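Cpftsy (PDB 4AK9) probably acts as the chloroplast receptor for the signal recognition particle, a SIMIBI-class GTPase that takes part in protein transport and chloroplast biogenesis. Local coordinates at residues Val32-Leu37 with Gln87-Leu92; Ile48-Glu53 with Thr72-Ile77; Gly112-Ala117 with Leu232-Asn237; Gly144-Met149 with Glu198-Val203. All coordinates share one frame; numbering follows the deposited sequence.

Contact 1. Residues Val32-Leu37 with Gln87-Leu92; sequences VVDELL and QIKEAL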
loop_
_atom_site.group_PDB
_atom_site.type_symbol
_atom_site.label_atom_id
_atom_site.label_comp_id
_atom_site.label_asym_id
_atom_site.label_seq_id
_atom_site.Cartn_x
_atom_site.Cartn_y
_atom_site.Cartn_z
ATOM N N VAL A 32 -2.234 10.217 15.177
ATOM C CA VAL A 32 -1.538 11.476 14.971
ATOM C C VAL A 32 -2.451 12.562 14.383
ATOM O O VAL A 32 -2.100 13.748 14.419
ATOM C CB VAL A 32 -0.283 11.306 14.093
ATOM C CG1 VAL A 32 0.563 10.146 14.607
ATOM C CG2 VAL A 32 -0.673 11.099 12.644
ATOM N N VAL A 33 -3.608 12.163 13.847
ATOM C CA VAL A 33 -4.547 13.129 13.259
ATOM C C VAL A 33 -4.968 14.203 14.269
ATOM O O VAL A 33 -4.955 15.406 13.959
ATOM C CB VAL A 33 -5.778 12.431 12.631
ATOM C CG1 VAL A 33 -6.891 13.431 12.326
ATOM C CG2 VAL A 33 -5.358 11.710 11.337
ATOM N N ASP A 34 -5.317 13.772 15.476
ATOM C CA ASP A 34 -5.694 14.714 16.540
ATOM C C ASP A 34 -4.568 15.711 16.854
ATOM O O ASP A 34 -4.798 16.920 16.952
ATOM C CB ASP A 34 -6.088 13.968 17.820
ATOM C CG ASP A 34 -7.301 13.074 17.627
ATOM O OD1 ASP A 34 -8.419 13.608 17.417
ATOM O OD2 ASP A 34 -7.127 11.837 17.700
ATOM N N GLU A 35 -3.351 15.199 16.996
ATOM C CA GLU A 35 -2.193 16.057 17.226
ATOM C C GLU A 35 -2.015 17.059 16.096
ATOM O O GLU A 35 -1.814 18.256 16.323
ATOM C CB GLU A 35 -0.936 15.207 17.325
ATOM C CG GLU A 35 0.345 16.023 17.420
ATOM C CD GLU A 35 0.857 16.148 18.850
ATOM O OE1 GLU A 35 0.163 15.657 19.773
ATOM O OE2 GLU A 35 1.954 16.726 19.046
ATOM N N LEU A 36 -2.080 16.551 14.868
ATOM C CA LEU A 36 -1.930 17.373 13.679
ATOM C C LEU A 36 -2.931 18.507 13.630
ATOM O O LEU A 36 -2.618 19.629 13.212
ATOM C CB LEU A 36 -2.129 16.485 12.449
ATOM C CG LEU A 36 -1.911 17.113 11.083
ATOM C CD1 LEU A 36 -0.504 17.698 11.000
ATOM C CD2 LEU A 36 -2.110 16.042 10.006
ATOM N N LEU A 37 -4.132 18.197 14.063
ATOM C CA LEU A 37 -5.228 19.130 13.888
ATOM C C LEU A 37 -5.141 20.232 14.944
ATOM O O LEU A 37 -5.759 21.290 14.792
ATOM C CB LEU A 37 -6.561 18.394 13.952
ATOM C CG LEU A 37 -6.847 17.636 12.639
ATOM C CD1 LEU A 37 -8.236 16.994 12.634
ATOM C CD2 LEU A 37 -6.657 18.537 11.440
ATOM N N GLN A 87 -13.817 20.292 14.480
ATOM C CA GLN A 87 -14.851 20.230 13.447
ATOM C C GLN A 87 -14.343 19.467 12.223
ATOM O O GLN A 87 -15.105 18.767 11.549
ATOM C CB GLN A 87 -15.308 21.629 13.025
ATOM C CG GLN A 87 -16.199 22.329 14.051
ATOM C CD GLN A 87 -16.402 23.801 13.715
ATOM O OE1 GLN A 87 -16.462 24.195 12.541
ATOM N NE2 GLN A 87 -16.497 24.619 14.753
ATOM N N ILE A 88 -13.055 19.634 11.929
ATOM C CA ILE A 88 -12.445 18.968 10.779
ATOM C C ILE A 88 -12.382 17.461 11.046
ATOM O O ILE A 88 -12.674 16.648 10.156
ATOM C CB ILE A 88 -11.051 19.543 10.506
ATOM C CG1 ILE A 88 -11.194 20.939 9.891
ATOM C CG2 ILE A 88 -10.247 18.639 9.557
ATOM C CD1 ILE A 88 -9.880 21.698 9.852
ATOM N N LYS A 89 -12.039 17.115 12.285
ATOM C CA LYS A 89 -12.001 15.734 12.751
ATOM C C LYS A 89 -13.366 15.087 12.618
ATOM O O LYS A 89 -13.478 13.965 12.129
ATOM C CB LYS A 89 -11.546 15.683 14.208
ATOM C CG LYS A 89 -11.553 14.277 14.833
ATOM C CD LYS A 89 -10.699 13.311 14.025
ATOM C CE LYS A 89 -9.820 12.442 14.911
ATOM N NZ LYS A 89 -10.556 11.825 16.040
ATOM N N GLU A 90 -14.409 15.785 13.048
ATOM C CA GLU A 90 -15.755 15.261 12.856
ATOM C C GLU A 90 -16.099 15.087 11.397
ATOM O O GLU A 90 -16.733 14.101 11.052
ATOM C CB GLU A 90 -16.818 16.120 13.567
ATOM C CG GLU A 90 -17.042 15.700 15.019
ATOM C CD GLU A 90 -17.131 14.172 15.202
ATOM O OE1 GLU A 90 -18.014 13.530 14.575
ATOM O OE2 GLU A 90 -16.311 13.620 15.980
ATOM N N ALA A 91 -15.688 16.024 10.531
ATOM C CA ALA A 91 -16.044 15.916 9.118
ATOM C C ALA A 91 -15.304 14.740 8.486
ATOM O O ALA A 91 -15.843 14.044 7.611
ATOM C CB ALA A 91 -15.727 17.201 8.376
ATOM N N LEU A 92 -14.067 14.538 8.927
ATOM C CA LEU A 92 -13.272 13.402 8.461
ATOM C C LEU A 92 -14.007 12.074 8.721
ATOM O O LEU A 92 -14.133 11.244 7.833
ATOM C CB LEU A 92 -11.906 13.406 9.139
ATOM C CG LEU A 92 -11.004 12.174 8.919
ATOM C CD1 LEU A 92 -10.601 12.049 7.437
ATOM C CD2 LEU A 92 -9.776 12.268 9.787
#
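Leu37 lays its CD1 methyl across the base of Lys89, 3.9 Å from Lys89 CB, and the same methyl lies 4.0 Å from Ile88 CG2. Around one turn earlier in the chain, Val33 points its CG1 at Leu92 and the two side chains meet tip to tip, Val33 CG1 standing 4.0 Å from Leu92 CD2. With CG1 anti to the backbone N (chi1 166°), Val33 brings this methyl to the facing helix. Branched aliphatic residues suit the interface because they fill it without burying a polar atom. Lys89 serves both chemistries. Its stem passes obliquely by Val33, with Lys89 CE 4.0 Å from Val33 CG1, while bends at three successive torsions carry the ammonium group out to the exposed Asp34. There Lys89 NZ forms a salt bridge with Asp34 OD1 at 3.1 Å, although as a hydrogen bond it is weak, and Asp34 OD2 lies farther off. With an alanine in place of Lys89, Asp34 would probably lose this countercharge and Val33 CG1 would have a gap beside it where the stem had lain. The short helical segments run roughly antiparallel, at 144°, with their axes 10.5 Å apart, as part of the helical bundle domain of SRP54-type GTPases. Val33 also packs on Leu52 and Val55 of helix 45-58, and Ile88 on Ile73 and Ile77 of helix 63-78, which places these buried side chains where four helices converge. Phe317, near the C-terminus, packs against Lys89 and Leu92.

Contact 2. Residues Ile48-Glu53 with Thr72-Ile77; sequences ILDELE and TIRKDI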
loop_
_atom_site.group_PDB
_atom_site.type_symbol
_atom_site.label_atom_id
_atom_site.label_comp_id
_atom_site.label_asym_id
_atom_site.label_seq_id
_atom_site.Cartn_x
_atom_site.Cartn_y
_atom_site.Cartn_z
ATOM N N ILE A 48 -1.514 21.644 6.392
ATOM C CA ILE A 48 -1.980 20.717 7.399
ATOM C C ILE A 48 -2.803 19.620 6.723
ATOM O O ILE A 48 -2.691 18.450 7.094
ATOM C CB ILE A 48 -2.817 21.432 8.484
ATOM C CG1 ILE A 48 -1.947 22.435 9.227
ATOM C CG2 ILE A 48 -3.377 20.437 9.477
ATOM C CD1 ILE A 48 -0.636 21.863 9.648
ATOM N N LEU A 49 -3.577 19.980 5.713
ATOM C CA LEU A 49 -4.473 19.017 5.082
ATOM C C LEU A 49 -3.663 18.079 4.186
ATOM O O LEU A 49 -4.030 16.918 4.031
ATOM C CB LEU A 49 -5.603 19.680 4.293
ATOM C CG LEU A 49 -6.630 20.454 5.137
ATOM C CD1 LEU A 49 -7.707 21.070 4.259
ATOM C CD2 LEU A 49 -7.257 19.542 6.159
ATOM N N ASP A 50 -2.580 18.579 3.601
ATOM C CA ASP A 50 -1.628 17.713 2.896
ATOM C C ASP A 50 -1.061 16.679 3.844
ATOM O O ASP A 50 -1.015 15.489 3.511
ATOM C CB ASP A 50 -0.483 18.525 2.260
ATOM C CG ASP A 50 -0.862 19.102 0.897
ATOM O OD1 ASP A 50 -2.045 18.972 0.495
ATOM O OD2 ASP A 50 0.015 19.693 0.214
ATOM N N GLU A 51 -0.605 17.118 5.011
ATOM C CA GLU A 51 -0.102 16.210 6.032
ATOM C C GLU A 51 -1.163 15.197 6.454
ATOM O O GLU A 51 -0.845 14.011 6.641
ATOM C CB GLU A 51 0.416 16.965 7.257
ATOM C CG GLU A 51 1.592 17.888 6.968
ATOM C CD GLU A 51 2.125 18.569 8.228
ATOM O OE1 GLU A 51 2.309 17.863 9.250
ATOM O OE2 GLU A 51 2.346 19.806 8.194
ATOM N N LEU A 52 -2.401 15.659 6.626
ATOM C CA LEU A 52 -3.533 14.794 6.956
ATOM C C LEU A 52 -3.732 13.712 5.886
ATOM O O LEU A 52 -3.898 12.518 6.211
ATOM C CB LEU A 52 -4.830 15.612 7.070
ATOM C CG LEU A 52 -6.105 14.785 7.285
ATOM C CD1 LEU A 52 -5.932 13.995 8.561
ATOM C CD2 LEU A 52 -7.357 15.693 7.379
ATOM N N GLU A 53 -3.710 14.128 4.629
ATOM C CA GLU A 53 -3.920 13.209 3.535
ATOM C C GLU A 53 -2.817 12.154 3.519
ATOM O O GLU A 53 -3.115 10.958 3.317
ATOM C CB GLU A 53 -3.972 13.933 2.216
ATOM C CG GLU A 53 -4.712 13.165 1.184
ATOM C CD GLU A 53 -5.040 13.984 -0.039
ATOM O OE1 GLU A 53 -5.347 15.211 0.078
ATOM O OE2 GLU A 53 -4.973 13.389 -1.131
ATOM N N THR A 72 -13.218 17.170 0.079
ATOM C CA THR A 72 -14.485 17.616 0.674
ATOM C C THR A 72 -14.265 18.535 1.899
ATOM O O THR A 72 -14.978 19.541 2.091
ATOM C CB THR A 72 -15.328 16.382 1.082
ATOM O OG1 THR A 72 -15.521 15.545 -0.069
ATOM C CG2 THR A 72 -16.668 16.806 1.616
ATOM N N ILE A 73 -13.282 18.194 2.725
ATOM C CA ILE A 73 -12.923 18.998 3.882
ATOM C C ILE A 73 -12.376 20.356 3.454
ATOM O O ILE A 73 -12.730 21.389 4.047
ATOM C CB ILE A 73 -11.881 18.276 4.755
ATOM C CG1 ILE A 73 -12.485 16.993 5.350
ATOM C CG2 ILE A 73 -11.310 19.186 5.865
ATOM C CD1 ILE A 73 -11.449 16.126 6.038
ATOM N N ARG A 74 -11.506 20.353 2.438
ATOM C CA ARG A 74 -10.952 21.593 1.884
ATOM C C ARG A 74 -12.070 22.547 1.435
ATOM O O ARG A 74 -11.988 23.753 1.720
ATOM C CB ARG A 74 -9.984 21.333 0.702
ATOM C CG ARG A 74 -8.771 20.439 1.030
ATOM C CD ARG A 74 -7.836 20.194 -0.195
ATOM N NE ARG A 74 -6.924 19.073 0.056
ATOM C CZ ARG A 74 -5.700 19.175 0.588
ATOM N NH1 ARG A 74 -5.209 20.371 0.902
ATOM N NH2 ARG A 74 -4.960 18.076 0.798
ATOM N N LYS A 75 -13.080 22.026 0.721
ATOM C CA LYS A 75 -14.205 22.861 0.238
ATOM C C LYS A 75 -15.016 23.413 1.405
ATOM O O LYS A 75 -15.406 24.586 1.401
ATOM C CB LYS A 75 -15.172 22.096 -0.673
ATOM C CG LYS A 75 -14.540 21.129 -1.652
ATOM C CD LYS A 75 -14.038 21.795 -2.912
ATOM C CE LYS A 75 -13.622 20.722 -3.911
ATOM N NZ LYS A 75 -13.320 21.282 -5.267
ATOM N N ASP A 76 -15.303 22.557 2.384
ATOM C CA ASP A 76 -16.080 22.973 3.556
ATOM C C ASP A 76 -15.343 24.048 4.364
ATOM O O ASP A 76 -15.970 24.948 4.963
ATOM C CB ASP A 76 -16.429 21.765 4.446
ATOM C CG ASP A 76 -17.437 20.813 3.788
ATOM O OD1 ASP A 76 -17.965 21.139 2.701
ATOM O OD2 ASP A 76 -17.714 19.737 4.363
ATOM N N ILE A 77 -14.010 23.969 4.384
ATOM C CA ILE A 77 -13.226 25.012 5.044
ATOM C C ILE A 77 -13.298 26.326 4.266
ATOM O O ILE A 77 -13.526 27.398 4.851
ATOM C CB ILE A 77 -11.746 24.604 5.230
ATOM C CG1 ILE A 77 -11.633 23.537 6.320
ATOM C CG2 ILE A 77 -10.893 25.815 5.622
ATOM C CD1 ILE A 77 -10.237 22.890 6.430
HETATM O O HOH W 1 -7.595 16.359 -1.093
#
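Leu49 is the apolar centre of this antiparallel helix pair in the SRP54-type helical bundle, where the short segments of helices 45-58 and 63-78 run at 158° to each other. Its two methyls divide the work: Leu49 CD2 lies 4.1 Å from Ile73 CG2, and Leu49 CD1 meets Ile77 CD1 tip to tip at 3.8 Å. Leucine suits the spot because its fork reaches two isoleucines a turn apart. Moving outward, Leu49 and Arg74 slide past one another in opposite directions, so that Leu49 CD1 touches Arg74 CG at 3.5 Å while Leu49 CB sits over one face of the guanidinium. The Arg74 chain is extended from CG to NE (chi2 179°), which carries its charge across to the acidic side of helix 45-58. There Arg74 NH2 is shared by two carboxylates: it donates to Glu53 OE1 at 3.0 Å, nearly in the guanidinium plane and fairly straight (159°), and to Asp50 OD1 at 3.1 Å, tilted out of that plane. Arg74 NH1 has a further salt bridge with Glu46. A methionine in place of Arg74 would probably leave Asp50 and Glu53, two buried acids, without the positive charge that links them. The remaining carboxylate oxygens face the second subunit, Asp50 OD2 accepting from the backbone N of its Leu211 and Glu53 OE2 bonding to its His212. One water closes the polar edge, donating to Glu53 OE1 at 2.8 Å and accepting from Arg74 NE at 3.0 Å.

Contact 3. Residues Gly112-Ala117 with Leu232-Asn237; sequences GNSRPA and LSSAPN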
loop_
_atom_site.group_PDB
_atom_site.type_symbol
_atom_site.label_atom_id
_atom_site.label_comp_id
_atom_site.label_asym_id
_atom_site.label_seq_id
_atom_site.Cartn_x
_atom_site.Cartn_y
_atom_site.Cartn_z
ATOM N N GLY A 112 -32.407 -14.881 0.856
ATOM C CA GLY A 112 -33.633 -15.000 0.088
ATOM C C GLY A 112 -34.794 -15.639 0.834
ATOM O O GLY A 112 -34.765 -15.818 2.068
ATOM N N ASN A 113 -35.813 -16.000 0.061
ATOM C CA ASN A 113 -37.054 -16.550 0.588
ATOM C C ASN A 113 -37.000 -18.059 0.761
ATOM O O ASN A 113 -37.575 -18.614 1.704
ATOM C CB ASN A 113 -38.212 -16.198 -0.360
ATOM C CG ASN A 113 -37.950 -16.642 -1.813
ATOM O OD1 ASN A 113 -36.914 -17.252 -2.122
ATOM N ND2 ASN A 113 -38.896 -16.339 -2.703
ATOM N N SER A 114 -36.309 -18.720 -0.160
ATOM C CA SER A 114 -36.334 -20.169 -0.231
ATOM C C SER A 114 -35.024 -20.751 0.271
ATOM O O SER A 114 -33.991 -20.068 0.327
ATOM C CB SER A 114 -36.583 -20.621 -1.669
ATOM O OG SER A 114 -35.636 -20.033 -2.555
ATOM N N ARG A 115 -35.082 -22.020 0.645
ATOM C CA ARG A 115 -33.909 -22.738 1.088
ATOM C C ARG A 115 -33.699 -23.929 0.159
ATOM O O ARG A 115 -34.660 -24.458 -0.395
ATOM C CB ARG A 115 -34.082 -23.181 2.545
ATOM C CG ARG A 115 -35.512 -23.089 3.071
ATOM C CD ARG A 115 -36.180 -24.471 3.132
ATOM N NE ARG A 115 -35.310 -25.465 3.764
ATOM C CZ ARG A 115 -35.086 -25.532 5.075
ATOM N NH1 ARG A 115 -35.677 -24.664 5.889
ATOM N NH2 ARG A 115 -34.275 -26.462 5.576
ATOM N N PRO A 116 -32.443 -24.356 -0.021
ATOM C CA PRO A 116 -31.247 -23.831 0.648
ATOM C C PRO A 116 -30.730 -22.544 0.004
ATOM O O PRO A 116 -30.886 -22.361 -1.210
ATOM C CB PRO A 116 -30.227 -24.940 0.434
ATOM C CG PRO A 116 -30.617 -25.555 -0.870
ATOM C CD PRO A 116 -32.110 -25.412 -0.995
ATOM N N ALA A 117 -30.144 -21.664 0.813
ATOM C CA ALA A 117 -29.300 -20.604 0.263
ATOM C C ALA A 117 -27.940 -21.214 -0.078
ATOM O O ALA A 117 -27.502 -22.203 0.546
ATOM C CB ALA A 117 -29.137 -19.457 1.253
ATOM N N LEU A 232 -29.683 -25.413 -8.750
ATOM C CA LEU A 232 -30.680 -24.609 -8.050
ATOM C C LEU A 232 -30.674 -23.215 -8.631
ATOM O O LEU A 232 -29.689 -22.471 -8.482
ATOM C CB LEU A 232 -30.380 -24.584 -6.538
ATOM C CG LEU A 232 -31.363 -23.854 -5.635
ATOM C CD1 LEU A 232 -32.761 -24.496 -5.705
ATOM C CD2 LEU A 232 -30.853 -23.903 -4.202
ATOM N N SER A 233 -31.758 -22.852 -9.309
ATOM C CA SER A 233 -31.769 -21.623 -10.112
ATOM C C SER A 233 -31.614 -20.335 -9.307
ATOM O O SER A 233 -31.158 -19.333 -9.855
ATOM C CB SER A 233 -32.999 -21.562 -11.039
ATOM O OG SER A 233 -34.139 -21.132 -10.340
ATOM N N SER A 234 -31.941 -20.369 -8.014
ATOM C CA SER A 234 -31.786 -19.192 -7.142
ATOM C C SER A 234 -30.341 -18.997 -6.642
ATOM O O SER A 234 -30.022 -18.011 -5.953
ATOM C CB SER A 234 -32.749 -19.279 -5.941
ATOM O OG SER A 234 -32.618 -20.515 -5.240
ATOM N N ALA A 235 -29.477 -19.943 -6.988
ATOM C CA ALA A 235 -28.105 -19.981 -6.480
ATOM C C ALA A 235 -27.097 -19.562 -7.558
ATOM O O ALA A 235 -27.366 -19.716 -8.768
ATOM C CB ALA A 235 -27.791 -21.385 -5.978
ATOM N N PRO A 236 -25.926 -19.024 -7.145
ATOM C CA PRO A 236 -25.547 -18.697 -5.749
ATOM C C PRO A 236 -26.225 -17.423 -5.243
ATOM O O PRO A 236 -26.380 -16.462 -6.013
ATOM C CB PRO A 236 -24.015 -18.490 -5.824
ATOM C CG PRO A 236 -23.756 -18.054 -7.297
ATOM C CD PRO A 236 -24.836 -18.786 -8.125
ATOM N N ASN A 237 -26.604 -17.390 -3.967
ATOM C CA ASN A 237 -27.188 -16.188 -3.380
ATOM C C ASN A 237 -26.119 -15.145 -3.047
ATOM O O ASN A 237 -26.399 -13.957 -3.084
ATOM C CB ASN A 237 -27.945 -16.555 -2.120
ATOM C CG ASN A 237 -29.048 -17.560 -2.395
ATOM O OD1 ASN A 237 -28.785 -18.752 -2.555
ATOM N ND2 ASN A 237 -30.279 -17.074 -2.477
HETATM O O HOH W 2 -32.861 -18.463 -1.684
HETATM O O HOH W 3 -30.481 -20.768 -3.482
#
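Pro116 and Leu232 make the apolar part of a contact between two loops that lead into strands 117-123 and 238-244, adjacent parallel strands of the GTPase domain's central sheet. Leu232 CD2 lies 3.7 Å from Pro116 CG and 3.4 Å from Pro116 O, so this methyl rests on both the ring and the carbonyl. The leucine reaches there with CG anti to the backbone N (chi1 -177°). Helix 184-197 flanks this patch, with Pro116 packing on Ala195 and Val196 and Leu232 on Val192. A second touch is between an amide oxygen and carbon: Asn237 OD1 comes within 3.4 Å of Ala117 CA, a closeness consistent with the hydrogen bond that Asn237 OD1 accepts from Val118 N, the next residue of the strand. Backbone geometry shapes both loops. Pro116 and Pro236 each follow a cis peptide bond, and a type I turn from Leu232 to Ala235 sets Ser234 facing the other loop. Gly112 has a positive phi, a conformation glycine adopts easily, and a CB there would point toward the Asn237 amide.

Between residues 112-117 and 232-237 themselves no direct hydrogen bond forms; two waters bridge them instead. Asparagine suits this place because its amide offers a donor at one end and an acceptor at the other. Asn237 ND2 donates at 3.0 Å to a water that in turn donates to Ser114 O. A second water receives a bond from Ser234 OG at 2.8 Å and gives its own protons to Pro116 O and Asn237 OD1, each also 2.8 Å away.

Contact 4. Residues Gly144-Met149 with Glu198-Val203; sequences GVKVLM and EDFDVV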
loop_
_atom_site.group_PDB
_atom_site.type_symbol
_atom_site.label_atom_id
_atom_site.label_comp_id
_atom_site.label_asym_id
_atom_site.label_seq_id
_atom_site.Cartn_x
_atom_site.Cartn_y
_atom_site.Cartn_z
ATOM N N GLY A 144 -28.705 -21.819 14.891
ATOM C CA GLY A 144 -29.616 -22.939 14.690
ATOM C C GLY A 144 -29.809 -23.326 13.231
ATOM O O GLY A 144 -30.642 -24.183 12.893
ATOM N N VAL A 145 -29.024 -22.687 12.367
ATOM C CA VAL A 145 -29.064 -22.926 10.925
ATOM C C VAL A 145 -28.338 -24.240 10.570
ATOM O O VAL A 145 -27.255 -24.531 11.088
ATOM C CB VAL A 145 -28.429 -21.722 10.171
ATOM C CG1 VAL A 145 -28.387 -21.957 8.661
ATOM C CG2 VAL A 145 -29.184 -20.436 10.512
ATOM N N LYS A 146 -28.952 -25.029 9.695
ATOM C CA LYS A 146 -28.380 -26.303 9.259
ATOM C C LYS A 146 -27.466 -26.133 8.021
ATOM O O LYS A 146 -27.938 -25.801 6.919
ATOM C CB LYS A 146 -29.517 -27.275 8.955
ATOM C CG LYS A 146 -29.095 -28.644 8.472
ATOM C CD LYS A 146 -30.336 -29.526 8.321
ATOM C CE LYS A 146 -29.983 -30.917 7.797
ATOM N NZ LYS A 146 -31.212 -31.585 7.257
ATOM N N VAL A 147 -26.171 -26.403 8.201
ATOM C CA VAL A 147 -25.151 -26.057 7.209
ATOM C C VAL A 147 -24.556 -27.277 6.527
ATOM O O VAL A 147 -24.242 -28.274 7.191
ATOM C CB VAL A 147 -23.955 -25.304 7.872
ATOM C CG1 VAL A 147 -22.855 -25.029 6.859
ATOM C CG2 VAL A 147 -24.434 -24.024 8.527
ATOM N N LEU A 148 -24.395 -27.192 5.206
ATOM C CA LEU A 148 -23.661 -28.198 4.447
ATOM C C LEU A 148 -22.455 -27.560 3.766
ATOM O O LEU A 148 -22.597 -26.559 3.069
ATOM C CB LEU A 148 -24.559 -28.839 3.382
ATOM C CG LEU A 148 -23.868 -29.797 2.405
ATOM C CD1 LEU A 148 -23.440 -31.065 3.140
ATOM C CD2 LEU A 148 -24.780 -30.168 1.199
ATOM N N MET A 149 -21.275 -28.147 3.947
ATOM C CA MET A 149 -20.081 -27.626 3.290
ATOM C C MET A 149 -19.781 -28.397 2.027
ATOM O O MET A 149 -20.021 -29.607 1.953
ATOM C CB MET A 149 -18.869 -27.670 4.235
ATOM C CG MET A 149 -19.006 -26.792 5.452
ATOM S SD MET A 149 -17.534 -26.977 6.493
ATOM C CE MET A 149 -17.891 -25.883 7.820
ATOM N N GLU A 198 -32.260 -32.865 1.175
ATOM C CA GLU A 198 -32.197 -33.128 2.615
ATOM C C GLU A 198 -32.504 -31.934 3.502
ATOM O O GLU A 198 -32.189 -31.956 4.698
ATOM C CB GLU A 198 -30.848 -33.716 2.990
ATOM C CG GLU A 198 -30.539 -34.977 2.229
ATOM C CD GLU A 198 -29.194 -35.574 2.617
ATOM O OE1 GLU A 198 -28.629 -35.166 3.659
ATOM O OE2 GLU A 198 -28.696 -36.448 1.876
ATOM N N ASP A 199 -33.099 -30.898 2.920
ATOM C CA ASP A 199 -33.669 -29.819 3.721
ATOM C C ASP A 199 -32.608 -29.042 4.532
ATOM O O ASP A 199 -32.873 -28.618 5.661
ATOM C CB ASP A 199 -34.751 -30.401 4.657
ATOM C CG ASP A 199 -35.799 -29.378 5.071
ATOM O OD1 ASP A 199 -36.706 -29.081 4.253
ATOM O OD2 ASP A 199 -35.722 -28.892 6.226
ATOM N N PHE A 200 -31.418 -28.857 3.952
ATOM C CA PHE A 200 -30.369 -28.010 4.552
ATOM C C PHE A 200 -30.721 -26.541 4.347
ATOM O O PHE A 200 -31.364 -26.197 3.356
ATOM C CB PHE A 200 -29.023 -28.297 3.890
ATOM C CG PHE A 200 -28.321 -29.528 4.419
ATOM C CD1 PHE A 200 -28.545 -30.781 3.849
ATOM C CD2 PHE A 200 -27.423 -29.429 5.479
ATOM C CE1 PHE A 200 -27.892 -31.919 4.330
ATOM C CE2 PHE A 200 -26.769 -30.558 5.970
ATOM C CZ PHE A 200 -26.999 -31.804 5.394
ATOM N N ASP A 201 -30.290 -25.662 5.248
ATOM C CA ASP A 201 -30.656 -24.251 5.119
ATOM C C ASP A 201 -29.656 -23.464 4.282
ATOM O O ASP A 201 -30.029 -22.502 3.606
ATOM C CB ASP A 201 -30.781 -23.591 6.482
ATOM C CG ASP A 201 -31.870 -24.227 7.337
ATOM O OD1 ASP A 201 -33.067 -24.094 6.981
ATOM O OD2 ASP A 201 -31.530 -24.850 8.370
ATOM N N VAL A 202 -28.385 -23.855 4.352
ATOM C CA VAL A 202 -27.315 -23.063 3.722
ATOM C C VAL A 202 -26.253 -24.024 3.237
ATOM O O VAL A 202 -25.938 -24.990 3.939
ATOM C CB VAL A 202 -26.635 -22.115 4.735
ATOM C CG1 VAL A 202 -25.458 -21.424 4.086
ATOM C CG2 VAL A 202 -27.610 -21.051 5.246
ATOM N N VAL A 203 -25.736 -23.789 2.033
ATOM C CA VAL A 203 -24.606 -24.543 1.526
ATOM C C VAL A 203 -23.436 -23.564 1.392
ATOM O O VAL A 203 -23.580 -22.510 0.771
ATOM C CB VAL A 203 -24.866 -25.109 0.136
ATOM C CG1 VAL A 203 -23.645 -25.865 -0.378
ATOM C CG2 VAL A 203 -26.109 -26.004 0.144
#
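Lys146 O is gripped by two successive backbone N-H groups where parallel strands 147-150 and 202-205 come together in the P-loop-type sheet of the GTPase domain. Asp201 N donates to it at 2.9 Å, in the carbonyl plane, and Val202 N at 3.3 Å from a position tilted out of that plane. The Asp201 side chain returns the bond: Asp201 OD2 accepts from Lys146 N at 2.9 Å through its anti lone pair, so an acid here takes up a backbone donor just ahead of the strand. Asp201 OD1 has its own salt bridge to Arg115. Farther along, Leu148 N donates to Val202 O at 3.0 Å, in regular parallel pairing. Val145 and Val202 pack on the face that holds Val147, with Val145 CG1 3.6 Å from Val202 CG2. On the other face the Phe200 ring is sandwiched. Leu148 CB lies over one side, offset toward the rim, while Lys146 CE lies over the centre of the opposite side, 3.7 Å from the centroid. Lysine suits this place because its fully extended chain (chi2 176°) crosses the ring with greasy methylenes and still brings a charge over it, giving a cation-pi contact. From over the ring, Lys146 NZ also donates to Glu198 O, just past helix 184-197, at 2.8 Å and nearly along the C=O axis.

Overall arrangement
Contacts 1 and 2 belong to the helical bundle and contacts 3 and 4 to the GTPase domain, with the two pairs on opposite sides of the chain's centre. Contact 2 is nested in the loop closed by contact 1; they touch through Leu36 and Glu51, and their four helices share one buried interior, with charged groups at its margins. Contacts 3 and 4 are only partly buried. They meet at the start of strand 117-123, where Ala117 O probably accepts from Val203 N. The chemistry follows position: side-chain packing and salt bridges between helices, backbone pairing between strands, and bridging waters between loops. Contact 2 alone also faces the second subunit.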